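Side-chain contacts in regulator of polyketide synthase expression (Bifidobacterium adolescentis, PDB 3ONQ), which is of unproven function but, as a PucR-type helix-turn-helix protein, probably binds DNA to regulate polyketide synthase expression: residues V188-N193 with P197-V202; T204-G209 with V249-L254. One frame throughout, in Å; residues are numbered along the deposited sequence.

Contact 1: residues V188-N193 with P197-V202; sequences VLRGEN and PTYLTV. With SO4 (sulfate ion), chain R.
Arg190 lies across the ring of Tyr199, and the two side chains reach a sulfate ion together. From CB the arginine chain sets out beside its own backbone N and then bends at chi2 (-92°) and chi3 (-77°), which folds it over the tyrosine instead of letting it run straight out. Arg190 CG skirts the ring, 3.9 Å from Tyr199 CD1. Arg190 CD comes down on the face, 3.5 Å from the Tyr199 ring centroid, as a CH-pi contact displaced toward CD1 and CE1. Beyond it the guanidinium stands almost upright on the ring, the planes 82° apart: Arg190 CZ is over the face in a cation-pi contact, 4.7 Å from the Tyr199 centroid, and Arg190 NH2 dips by its edge to 3.4 Å from Tyr199 CE2. Arg190 NH2 also donates to sulfate O2 (3.2 Å), while Tyr199 OH donates to sulfate O4 (2.7 Å). Arg258 NH2 is a further hydrogen-bond partner of this anion, which probably came from the crystallisation liquor.

On the apolar side, Leu189 CB meets the edge of the same ring, and its forked end spreads over Val202, Leu189 CD1 lying 3.9 Å from Val202 CG1 and CD2 also near Thr198 CG2. A short loop joins helix 175-190 to helix 198-207; Ala233 of helix 223-237 packs against Leu189, Thr198 and Val202, and Leu254 of helix 244-261 against Leu189 and Tyr199.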
loop_
_atom_site.group_PDB
_atom_site.type_symbol
_atom_site.label_atom_id
_atom_site.label_comp_id
_atom_site.label_asym_id
_atom_site.label_seq_id
_atom_site.Cartn_x
_atom_site.Cartn_y
_atom_site.Cartn_z
ATOM N N VAL B 188 2.394 20.229 -10.338
ATOM C CA VAL B 188 1.388 21.230 -10.671
ATOM C C VAL B 188 2.017 22.317 -11.545
ATOM O O VAL B 188 1.419 22.757 -12.520
ATOM C CB VAL B 188 0.753 21.840 -9.411
ATOM C CG1 VAL B 188 -0.072 23.065 -9.765
ATOM C CG2 VAL B 188 -0.117 20.800 -8.708
ATOM N N LEU B 189 3.235 22.724 -11.204
ATOM C CA LEU B 189 3.972 23.707 -11.998
ATOM C C LEU B 189 4.143 23.226 -13.433
ATOM O O LEU B 189 3.985 23.998 -14.376
ATOM C CB LEU B 189 5.363 23.968 -11.398
ATOM C CG LEU B 189 5.610 25.160 -10.487
ATOM C CD1 LEU B 189 7.105 25.332 -10.276
ATOM C CD2 LEU B 189 5.028 26.416 -11.105
ATOM N N ARG B 190 4.493 21.952 -13.589
ATOM C CA ARG B 190 4.706 21.375 -14.912
ATOM C C ARG B 190 3.416 21.340 -15.723
ATOM O O ARG B 190 3.423 21.640 -16.913
ATOM C CB ARG B 190 5.252 19.962 -14.792
ATOM C CG ARG B 190 6.433 19.847 -13.887
ATOM C CD ARG B 190 7.699 20.000 -14.656
ATOM N NE ARG B 190 8.008 18.787 -15.386
ATOM C CZ ARG B 190 9.144 18.602 -16.043
ATOM N NH1 ARG B 190 9.352 17.463 -16.693
ATOM N NH2 ARG B 190 10.069 19.560 -16.051
ATOM N N GLY B 191 2.316 20.964 -15.076
ATOM C CA GLY B 191 1.030 20.862 -15.740
ATOM C C GLY B 191 1.004 19.702 -16.712
ATOM O O GLY B 191 1.917 18.879 -16.725
ATOM N N GLU B 192 -0.040 19.641 -17.537
ATOM C CA GLU B 192 -0.185 18.554 -18.508
ATOM C C GLU B 192 0.418 18.912 -19.869
ATOM O O GLU B 192 0.823 18.032 -20.629
ATOM C CB GLU B 192 -1.656 18.149 -18.664
ATOM C CG GLU B 192 -2.323 17.686 -17.368
ATOM C CD GLU B 192 -1.607 16.515 -16.714
ATOM O OE1 GLU B 192 -1.241 15.558 -17.431
ATOM O OE2 GLU B 192 -1.403 16.559 -15.478
ATOM N N ASN B 193 0.481 20.207 -20.162
ATOM C CA ASN B 193 1.046 20.686 -21.419
ATOM C C ASN B 193 2.516 21.060 -21.268
ATOM O O ASN B 193 2.847 21.993 -20.541
ATOM C CB ASN B 193 0.245 21.882 -21.928
ATOM C CG ASN B 193 0.898 22.562 -23.115
ATOM O OD1 ASN B 193 1.782 21.999 -23.766
ATOM N ND2 ASN B 193 0.459 23.781 -23.406
ATOM N N PRO B 197 4.852 27.627 -20.539
ATOM C CA PRO B 197 6.104 28.275 -20.113
ATOM C C PRO B 197 6.262 28.488 -18.600
ATOM O O PRO B 197 7.345 28.919 -18.169
ATOM C CB PRO B 197 6.040 29.640 -20.810
ATOM C CG PRO B 197 4.574 29.932 -20.869
ATOM C CD PRO B 197 3.902 28.598 -21.114
ATOM N N THR B 198 5.230 28.195 -17.809
ATOM C CA THR B 198 5.256 28.532 -16.380
ATOM C C THR B 198 6.452 27.901 -15.658
ATOM O O THR B 198 7.221 28.594 -15.000
ATOM C CB THR B 198 3.941 28.136 -15.667
ATOM O OG1 THR B 198 2.816 28.589 -16.431
ATOM C CG2 THR B 198 3.873 28.749 -14.283
ATOM N N TYR B 199 6.613 26.586 -15.795
ATOM C CA TYR B 199 7.686 25.865 -15.112
ATOM C C TYR B 199 9.068 26.403 -15.483
ATOM O O TYR B 199 9.905 26.653 -14.621
ATOM C CB TYR B 199 7.625 24.369 -15.436
ATOM C CG TYR B 199 8.732 23.560 -14.788
ATOM C CD1 TYR B 199 8.586 23.055 -13.499
ATOM C CD2 TYR B 199 9.925 23.309 -15.460
ATOM C CE1 TYR B 199 9.592 22.312 -12.901
ATOM C CE2 TYR B 199 10.948 22.580 -14.859
ATOM C CZ TYR B 199 10.765 22.077 -13.586
ATOM O OH TYR B 199 11.757 21.344 -12.989
ATOM N N LEU B 200 9.309 26.561 -16.773
ATOM C CA LEU B 200 10.589 27.087 -17.221
ATOM C C LEU B 200 10.835 28.461 -16.608
ATOM O O LEU B 200 11.956 28.770 -16.198
ATOM C CB LEU B 200 10.632 27.171 -18.740
ATOM C CG LEU B 200 11.871 27.829 -19.340
ATOM C CD1 LEU B 200 13.118 27.009 -19.026
ATOM C CD2 LEU B 200 11.678 27.975 -20.844
ATOM N N THR B 201 9.784 29.272 -16.516
ATOM C CA THR B 201 9.926 30.653 -16.040
ATOM C C THR B 201 10.234 30.715 -14.554
ATOM O O THR B 201 11.101 31.477 -14.127
ATOM C CB THR B 201 8.679 31.515 -16.336
ATOM O OG1 THR B 201 8.389 31.463 -17.732
ATOM C CG2 THR B 201 8.935 32.972 -15.936
ATOM N N VAL B 202 9.523 29.922 -13.761
ATOM C CA VAL B 202 9.809 29.843 -12.330
ATOM C C VAL B 202 11.228 29.307 -12.112
ATOM O O VAL B 202 12.000 29.840 -11.324
ATOM C CB VAL B 202 8.798 28.897 -11.629
ATOM C CG1 VAL B 202 9.223 28.621 -10.195
ATOM C CG2 VAL B 202 7.392 29.487 -11.678
HETATM S S SO4 R . 13.918 20.317 -16.066
HETATM O O1 SO4 R . 14.403 21.689 -15.943
HETATM O O2 SO4 R . 13.000 20.191 -17.202
HETATM O O3 SO4 R . 15.055 19.417 -16.246
HETATM O O4 SO4 R . 13.218 19.953 -14.839
#

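Contact 2: residues T204-G209 with V249-L254; sequences TFLKYG and VLTTAL
Leu206 alone carries the side-chain contact of 204-209 with 249-254. The apolar part falls to one methyl. Leu206 CD1 sits 3.9 Å from Leu250 CB and 4.0 Å from Leu254 CD1, so that it enters between residues one helical turn apart. The first torsion of Leu206, -66°, places CG beside the backbone N, and chi2 of 172° carries CD1 onward to the opposing helix. Leu250 offers the base of its side chain, Leu254 a terminal methyl.

Thr251 adds a mixed contact, chiefly through its hydroxyl. Thr251 OG1 comes 3.5 Å from Leu206 CD1 and 3.8 Å from Leu206 CD2, lying against both arms of the fork as the two side chains pass at a slant; the backbone N of Thr251 is also near CD1. This is van der Waals contact. The polar need of the threonine is met within its own helix, where OG1 is hydrogen-bonded to the carbonyl of Ala247, one turn earlier; this bond holds the oxygen close to the helix backbone, and Leu206 rests on it.

Backbone bonds shape the end of the shorter helix. Tyr208 N bonds to Thr204 O at 3.0 Å, and Gly209, with positive phi, is the C-prime residue of a Schellman motif in which Ser210 N reaches back to Phe205 O; the accompanying bond from Gly209 N to Leu206 O is weak.

Nearby, Thr251 also packs on Tyr248 of the second subunit. A leucine from one helix set against Leu250, Thr251 and Leu254 of another, with a Schellman turn leading toward helix 212-219, is part of the all-helical packing of the PucR C-terminal helix-turn-helix domain.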
loop_
_atom_site.group_PDB
_atom_site.type_symbol
_atom_site.label_atom_id
_atom_site.label_comp_id
_atom_site.label_asym_id
_atom_site.label_seq_id
_atom_site.Cartn_x
_atom_site.Cartn_y
_atom_site.Cartn_z
ATOM N N THR B 204 13.772 29.346 -14.103
ATOM C CA THR B 204 14.773 30.294 -14.556
ATOM C C THR B 204 14.854 31.460 -13.577
ATOM O O THR B 204 15.930 31.935 -13.271
ATOM C CB THR B 204 14.437 30.838 -15.961
ATOM O OG1 THR B 204 14.328 29.752 -16.888
ATOM C CG2 THR B 204 15.508 31.788 -16.424
ATOM N N PHE B 205 13.714 31.893 -13.066
ATOM C CA PHE B 205 13.674 33.014 -12.147
ATOM C C PHE B 205 14.460 32.711 -10.880
ATOM O O PHE B 205 15.236 33.526 -10.431
ATOM C CB PHE B 205 12.219 33.316 -11.808
ATOM C CG PHE B 205 12.026 34.431 -10.826
ATOM C CD1 PHE B 205 12.140 35.746 -11.215
ATOM C CD2 PHE B 205 11.694 34.165 -9.518
ATOM C CE1 PHE B 205 11.946 36.759 -10.319
ATOM C CE2 PHE B 205 11.495 35.181 -8.625
ATOM C CZ PHE B 205 11.624 36.477 -9.027
ATOM N N LEU B 206 14.268 31.520 -10.331
ATOM C CA LEU B 206 14.974 31.093 -9.133
ATOM C C LEU B 206 16.474 30.954 -9.350
ATOM O O LEU B 206 17.265 31.365 -8.526
ATOM C CB LEU B 206 14.389 29.789 -8.604
ATOM C CG LEU B 206 12.960 29.850 -8.074
ATOM C CD1 LEU B 206 12.440 28.476 -7.776
ATOM C CD2 LEU B 206 12.834 30.735 -6.870
ATOM N N LYS B 207 16.838 30.395 -10.493
ATOM C CA LYS B 207 18.218 30.160 -10.860
ATOM C C LYS B 207 18.975 31.464 -10.968
ATOM O O LYS B 207 20.131 31.552 -10.598
ATOM C CB LYS B 207 18.279 29.414 -12.185
ATOM C CG LYS B 207 19.667 29.175 -12.702
ATOM C CD LYS B 207 19.644 28.367 -13.980
ATOM C CE LYS B 207 21.028 28.262 -14.588
ATOM N NZ LYS B 207 21.084 27.282 -15.707
ATOM N N TYR B 208 18.301 32.479 -11.477
ATOM C CA TYR B 208 18.926 33.751 -11.781
ATOM C C TYR B 208 18.790 34.785 -10.691
ATOM O O TYR B 208 18.847 35.967 -10.951
ATOM C CB TYR B 208 18.474 34.290 -13.130
ATOM C CG TYR B 208 19.161 33.586 -14.261
ATOM C CD1 TYR B 208 18.707 32.369 -14.714
ATOM C CD2 TYR B 208 20.284 34.124 -14.855
ATOM C CE1 TYR B 208 19.337 31.715 -15.729
ATOM C CE2 TYR B 208 20.916 33.480 -15.882
ATOM C CZ TYR B 208 20.444 32.273 -16.312
ATOM O OH TYR B 208 21.076 31.612 -17.331
ATOM N N GLY B 209 18.596 34.327 -9.466
ATOM C CA GLY B 209 18.544 35.234 -8.343
ATOM C C GLY B 209 17.239 35.933 -8.071
ATOM O O GLY B 209 17.218 36.969 -7.426
ATOM N N VAL B 249 10.778 27.280 -0.763
ATOM C CA VAL B 249 9.890 26.126 -0.946
ATOM C C VAL B 249 9.887 25.643 -2.407
ATOM O O VAL B 249 10.054 24.460 -2.686
ATOM C CB VAL B 249 8.441 26.432 -0.486
ATOM C CG1 VAL B 249 7.521 25.230 -0.752
ATOM C CG2 VAL B 249 8.410 26.813 1.002
ATOM N N LEU B 250 9.729 26.565 -3.344
ATOM C CA LEU B 250 9.692 26.187 -4.754
ATOM C C LEU B 250 11.008 25.537 -5.207
ATOM O O LEU B 250 11.010 24.506 -5.899
ATOM C CB LEU B 250 9.354 27.402 -5.614
ATOM C CG LEU B 250 7.904 27.891 -5.530
ATOM C CD1 LEU B 250 7.787 29.330 -6.012
ATOM C CD2 LEU B 250 6.979 26.982 -6.329
ATOM N N THR B 251 12.120 26.128 -4.791
ATOM C CA THR B 251 13.444 25.607 -5.123
ATOM C C THR B 251 13.544 24.157 -4.640
ATOM O O THR B 251 14.036 23.285 -5.355
ATOM C CB THR B 251 14.553 26.477 -4.479
ATOM O OG1 THR B 251 14.416 27.826 -4.938
ATOM C CG2 THR B 251 15.954 25.963 -4.824
ATOM N N THR B 252 13.043 23.902 -3.437
ATOM C CA THR B 252 13.089 22.563 -2.861
ATOM C C THR B 252 12.238 21.605 -3.684
ATOM O O THR B 252 12.674 20.503 -4.028
ATOM C CB THR B 252 12.626 22.542 -1.392
ATOM O OG1 THR B 252 13.441 23.430 -0.620
ATOM C CG2 THR B 252 12.743 21.133 -0.812
ATOM N N ALA B 253 11.034 22.040 -4.028
ATOM C CA ALA B 253 10.161 21.228 -4.869
ATOM C C ALA B 253 10.814 20.861 -6.215
ATOM O O ALA B 253 10.666 19.734 -6.702
ATOM C CB ALA B 253 8.819 21.931 -5.084
ATOM N N LEU B 254 11.521 21.806 -6.826
ATOM C CA LEU B 254 12.142 21.538 -8.117
ATOM C C LEU B 254 13.229 20.474 -7.979
ATOM O O LEU B 254 13.367 19.612 -8.853
ATOM C CB LEU B 254 12.711 22.814 -8.760
ATOM C CG LEU B 254 11.742 23.926 -9.191
ATOM C CD1 LEU B 254 12.499 25.085 -9.838
ATOM C CD2 LEU B 254 10.691 23.416 -10.136
#

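Helix 198-207 takes part in both contacts: its beginning packs on the end of helix 175-190 in contact 1, and its end reaches helix 244-261 in contact 2. The centres lie about 12 Å apart, and the apolar parts are continuous through Leu254. Leu254 CD2 lies 4.1 Å from Leu189 CD1 and also touches the Tyr199 ring, with an approach to Tyr199 CE1 of 3.2 Å that is close for two carbons. Leu250 CD2 also approaches Leu189 CD1, at 4.3 Å. Helices 175-190, 198-207 and 244-261 thus meet at shared leucines, and in this crystal each also contributes a residue to the sulfate site, the last through Arg258.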